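Local atomic coordinates of 3-oxoacyl-[acyl-carrier-protein] synthase 2 (PDB entry 4JGA), a protein that catalyses, as a beta-ketoacyl-[acyl-carrier-protein] synthase II, the condensation that probably lengthens acyl chains in fatty acid synthesis. Residues A[181-186]-A[423-428]; A[27-32]-A[42-47]. One frame throughout, in Å; residues are numbered along the deposited sequence.

Contact 1: residues A[181-186]-A[423-428]; sequences AVTACS and GGTNAS
Thr425 meets residues 181-186 with its CG2 methyl, while its hydroxyl is engaged elsewhere. Thr425 CG2 comes within 3.5 Å of Thr183 O and 3.9 Å of Ser186 OG. The same methyl, CG2 of Thr425, is 4.1 Å from Thr183 CB. The first torsion explains this choice. OG1 stands anti to the backbone N (chi1 -178°), which leaves CG2 between the N and the carbonyl carbon. OG1 hydrogen-bonds to Asn178 O of the second subunit, and the side chain also packs on Asn162 of that subunit, so the contact lies at the dimer interface.

The polar link between the segments is Ser186 OG to Thr425 O, at 3.0 Å. It is not a settled bond, because the one hydroxyl proton also has Ser419 O within reach as a weak alternative. Two residues further along the strand, Ala427 brings its CB to 4.5 Å from Ser186 CB, an apolar touch beside the polar one. Ala427 also packs on Ala189 and His190 of helix 187-200.

Thr183 O is held from within its own segment, by Ser186 N at 2.9 Å. This bond closes the turn just before helix 187-200. Thr183 OG1 bonds to His190 ND1 of that helix. In the second segment, Gly424 and Thr425 both face Gly421 in a G1 beta bulge where strand 425-432 begins.

Cys185, between Thr183 and Ser186 in sequence, packs on His326 and His363. This is consistent with the Cys-His-His active site of thiolase-fold condensing enzymes. Through Thr183 and Ser186, the turn carrying Cys185 rests on strand 425-432. The join is buried and mostly apolar. Its one hydroxyl proton can serve Thr425 O or, weakly, Ser419 O, so no single partner fixes its direction.

Contact 2: residues A[27-32]-A[42-47]; sequences TPVGLN and DGVSGI
Val29 lays its CG1 methyl over one face of the peptide group between Ser45 and Gly46. Val29 CG1 sits almost directly above Gly46 N, at 3.3 Å, and is 3.7 Å from Ser45 C. The polar groups of this backbone go to Ser360 of helix 358-361: Gly46 by a backbone hydrogen bond, and Val44 O by a bond to Ser360 OG. The Val29 side is a type I beta turn, Thr27 to Gly30. It is joined by an ST turn in which Val29 N gives its proton to Thr27 OG1.

The torsion of Val29 (chi1 -62°) puts CG1 beside its own backbone N and anti to its carbonyl carbon, on the side of residues 44-46. Val29 CG1 also reaches Val44 CG1, at 4.3 Å. This is a looser apolar touch.

Pro28 meets Gly46 directly. Pro28 CB lies 3.5 Å from Gly46 O. In return, Gly46 CA makes a CA-H...O contact to Pro28 O at 3.5 Å, with an angle of 129° at the hydrogen. Gly46 has no side chain to hold the two backbones apart, so the CA atoms of Pro28 and Gly46 are 4.7 Å apart.

Pro28 and Val29 also pack on Ile361, so helix 358-361 lies against both segments. Ser45 points away from residues 27-32 and makes an ST turn of its own: Ile47 N donates to Ser45 OG at 3.3 Å, nearly straight at 168°.

How the contacts relate
From the N terminus the chain runs through core strand 18-26 and turns at 27-32. It then forms helix 33-41 and comes back at 42-47. Contact 2 closes this short loop, joining the turn before helix 33-41 to the loop after it, where the chain enters strand 47-49. The chain has left contact 2 well before 181-186 opens contact 1. Contact 1 closes a much longer loop of 236 residues, bringing the entry to helix 187-200 against strand 425-432 near the C terminus. The contacts lie in series, neither nested nor crossed. The centres of contact 1 and contact 2 are about 24 Å apart. The nearest atoms of contact 1 and contact 2 are about 14 Å apart. They lie on opposite sides of the chain's centre.

Contact 1: residues A[181-186]-A[423-428]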
loop_
_atom_site.group_PDB
_atom_site.type_symbol
_atom_site.label_atom_id
_atom_site.label_comp_id
_atom_site.label_asym_id
_atom_site.label_seq_id
_atom_site.Cartn_x
_atom_site.Cartn_y
_atom_site.Cartn_z
ATOM N N ALA A 181 2.552 -2.308 -2.144
ATOM C CA ALA A 181 2.661 -0.905 -2.567
ATOM C C ALA A 181 1.275 -0.570 -3.100
ATOM O O ALA A 181 0.620 -1.444 -3.702
ATOM C CB ALA A 181 3.698 -0.738 -3.677
ATOM N N VAL A 182 0.811 0.646 -2.830
ATOM C CA VAL A 182 -0.483 1.113 -3.251
ATOM C C VAL A 182 -0.308 2.563 -3.662
ATOM O O VAL A 182 -0.288 3.469 -2.840
ATOM C CB VAL A 182 -1.549 0.926 -2.144
ATOM C CG1 VAL A 182 -2.898 1.428 -2.592
ATOM C CG2 VAL A 182 -1.684 -0.568 -1.749
ATOM N N THR A 183 -0.164 2.785 -4.969
ATOM C CA THR A 183 0.117 4.129 -5.478
ATOM C C THR A 183 -0.627 4.340 -6.774
ATOM O O THR A 183 -0.047 4.754 -7.795
ATOM C CB THR A 183 1.640 4.332 -5.666
ATOM O OG1 THR A 183 2.168 3.269 -6.474
ATOM C CG2 THR A 183 2.364 4.366 -4.351
ATOM N N ALA A 184 -1.929 4.054 -6.721
ATOM C CA ALA A 184 -2.810 4.258 -7.824
ATOM C C ALA A 184 -2.245 3.634 -9.109
ATOM O O ALA A 184 -1.834 2.499 -9.103
ATOM C CB ALA A 184 -3.075 5.755 -7.974
ATOM N N CYS A 185 -2.178 4.392 -10.199
ATOM C CA CYS A 185 -1.698 3.868 -11.474
ATOM C C CYS A 185 -0.188 3.616 -11.561
ATOM O O CYS A 185 0.299 3.096 -12.582
ATOM C CB CYS A 185 -2.228 4.744 -12.626
ATOM S SG CYS A 185 -4.025 4.493 -12.695
ATOM N N SER A 186 0.551 3.930 -10.503
ATOM C CA SER A 186 1.967 3.608 -10.449
ATOM C C SER A 186 2.278 2.344 -9.603
ATOM O O SER A 186 3.448 1.895 -9.509
ATOM C CB SER A 186 2.737 4.768 -9.854
ATOM O OG SER A 186 2.660 5.952 -10.624
ATOM N N GLY A 423 -2.584 11.560 -7.523
ATOM C CA GLY A 423 -1.791 12.009 -6.410
ATOM C C GLY A 423 -0.441 12.529 -6.837
ATOM O O GLY A 423 0.390 12.796 -5.992
ATOM N N GLY A 424 -0.227 12.643 -8.143
ATOM C CA GLY A 424 1.042 13.022 -8.699
ATOM C C GLY A 424 2.210 12.070 -8.445
ATOM O O GLY A 424 3.355 12.501 -8.395
ATOM N N THR A 425 1.949 10.780 -8.364
ATOM C CA THR A 425 2.998 9.850 -7.995
ATOM C C THR A 425 3.611 9.231 -9.278
ATOM O O THR A 425 2.873 8.870 -10.192
ATOM C CB THR A 425 2.489 8.791 -6.999
ATOM O OG1 THR A 425 3.574 7.934 -6.636
ATOM C CG2 THR A 425 1.306 7.943 -7.573
ATOM N N ASN A 426 4.933 9.158 -9.353
ATOM C CA ASN A 426 5.630 8.711 -10.569
ATOM C C ASN A 426 6.666 7.664 -10.238
ATOM O O ASN A 426 7.406 7.801 -9.257
ATOM C CB ASN A 426 6.350 9.857 -11.249
ATOM C CG ASN A 426 5.445 11.066 -11.448
ATOM O OD1 ASN A 426 4.619 11.086 -12.356
ATOM N ND2 ASN A 426 5.582 12.055 -10.590
ATOM N N ALA A 427 6.695 6.614 -11.046
ATOM C CA ALA A 427 7.722 5.606 -10.905
ATOM C C ALA A 427 8.287 5.229 -12.283
ATOM O O ALA A 427 7.519 5.046 -13.249
ATOM C CB ALA A 427 7.166 4.394 -10.189
ATOM N N SER A 428 9.612 5.131 -12.358
ATOM C CA SER A 428 10.314 4.657 -13.561
ATOM C C SER A 428 11.290 3.555 -13.178
ATOM O O SER A 428 11.972 3.639 -12.131
ATOM C CB SER A 428 11.075 5.789 -14.246
ATOM O OG SER A 428 10.161 6.725 -14.781
#

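Contact 2: residues A[27-32]-A[42-47]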
loop_
_atom_site.group_PDB
_atom_site.type_symbol
_atom_site.label_atom_id
_atom_site.label_comp_id
_atom_site.label_asym_id
_atom_site.label_seq_id
_atom_site.Cartn_x
_atom_site.Cartn_y
_atom_site.Cartn_z
ATOM N N THR A 27 -3.946 -10.966 -18.550
ATOM C CA THR A 27 -4.243 -9.714 -19.255
ATOM C C THR A 27 -5.436 -9.870 -20.208
ATOM O O THR A 27 -5.877 -10.977 -20.483
ATOM C CB THR A 27 -3.030 -9.209 -20.071
ATOM O OG1 THR A 27 -2.928 -9.944 -21.294
ATOM C CG2 THR A 27 -1.712 -9.284 -19.251
ATOM N N PRO A 28 -5.981 -8.758 -20.681
ATOM C CA PRO A 28 -7.055 -8.807 -21.636
ATOM C C PRO A 28 -6.679 -9.470 -22.996
ATOM O O PRO A 28 -7.561 -9.714 -23.804
ATOM C CB PRO A 28 -7.388 -7.338 -21.850
ATOM C CG PRO A 28 -7.065 -6.712 -20.564
ATOM C CD PRO A 28 -5.815 -7.405 -20.129
ATOM N N VAL A 29 -5.402 -9.754 -23.236
ATOM C CA VAL A 29 -5.040 -10.540 -24.418
ATOM C C VAL A 29 -4.363 -11.867 -24.100
ATOM O O VAL A 29 -3.760 -12.465 -24.964
ATOM C CB VAL A 29 -4.203 -9.724 -25.394
ATOM C CG1 VAL A 29 -5.013 -8.542 -25.888
ATOM C CG2 VAL A 29 -2.910 -9.255 -24.755
ATOM N N GLY A 30 -4.534 -12.395 -22.893
ATOM C CA GLY A 30 -4.003 -13.730 -22.594
ATOM C C GLY A 30 -4.010 -14.082 -21.115
ATOM O O GLY A 30 -3.830 -13.205 -20.258
ATOM N N LEU A 31 -4.169 -15.369 -20.819
ATOM C CA LEU A 31 -4.254 -15.874 -19.436
ATOM C C LEU A 31 -2.895 -16.264 -18.854
ATOM O O LEU A 31 -2.816 -16.692 -17.720
ATOM C CB LEU A 31 -5.199 -17.092 -19.386
ATOM C CG LEU A 31 -6.603 -16.853 -19.915
ATOM C CD1 LEU A 31 -7.449 -18.102 -19.791
ATOM C CD2 LEU A 31 -7.251 -15.689 -19.184
ATOM N N ASN A 32 -1.841 -16.140 -19.653
ATOM C CA ASN A 32 -0.479 -16.367 -19.211
ATOM C C ASN A 32 0.482 -15.503 -20.013
ATOM O O ASN A 32 0.069 -14.699 -20.853
ATOM C CB ASN A 32 -0.108 -17.840 -19.302
ATOM C CG ASN A 32 -0.219 -18.386 -20.705
ATOM O OD1 ASN A 32 -0.011 -17.696 -21.702
ATOM N ND2 ASN A 32 -0.578 -19.642 -20.786
ATOM N N ASP A 42 1.688 -9.313 -31.958
ATOM C CA ASP A 42 0.926 -9.478 -33.191
ATOM C C ASP A 42 -0.067 -8.346 -33.424
ATOM O O ASP A 42 -0.726 -8.342 -34.432
ATOM C CB ASP A 42 0.181 -10.818 -33.204
ATOM C CG ASP A 42 1.110 -12.011 -33.329
ATOM O OD1 ASP A 42 2.279 -11.829 -33.716
ATOM O OD2 ASP A 42 0.641 -13.144 -33.086
ATOM N N GLY A 43 -0.166 -7.395 -32.512
ATOM C CA GLY A 43 -1.027 -6.263 -32.728
ATOM C C GLY A 43 -2.488 -6.548 -32.419
ATOM O O GLY A 43 -3.355 -5.865 -32.922
ATOM N N VAL A 44 -2.747 -7.533 -31.571
ATOM C CA VAL A 44 -4.100 -7.875 -31.134
ATOM C C VAL A 44 -4.523 -6.957 -29.993
ATOM O O VAL A 44 -3.708 -6.613 -29.131
ATOM C CB VAL A 44 -4.168 -9.342 -30.653
ATOM C CG1 VAL A 44 -5.530 -9.677 -30.052
ATOM C CG2 VAL A 44 -3.881 -10.302 -31.818
ATOM N N SER A 45 -5.789 -6.562 -29.996
ATOM C CA SER A 45 -6.364 -5.698 -28.967
ATOM C C SER A 45 -7.213 -6.547 -28.047
ATOM O O SER A 45 -7.882 -7.459 -28.519
ATOM C CB SER A 45 -7.260 -4.595 -29.601
ATOM O OG SER A 45 -7.966 -3.867 -28.598
ATOM N N GLY A 46 -7.191 -6.254 -26.750
ATOM C CA GLY A 46 -8.097 -6.924 -25.813
ATOM C C GLY A 46 -9.242 -6.077 -25.274
ATOM O O GLY A 46 -9.818 -6.421 -24.255
ATOM N N ILE A 47 -9.566 -4.984 -25.953
ATOM C CA ILE A 47 -10.599 -4.080 -25.495
ATOM C C ILE A 47 -11.913 -4.531 -26.105
ATOM O O ILE A 47 -11.983 -4.774 -27.315
ATOM C CB ILE A 47 -10.329 -2.618 -25.922
ATOM C CG1 ILE A 47 -8.995 -2.082 -25.355
ATOM C CG2 ILE A 47 -11.487 -1.727 -25.520
ATOM C CD1 ILE A 47 -8.786 -2.381 -23.903
#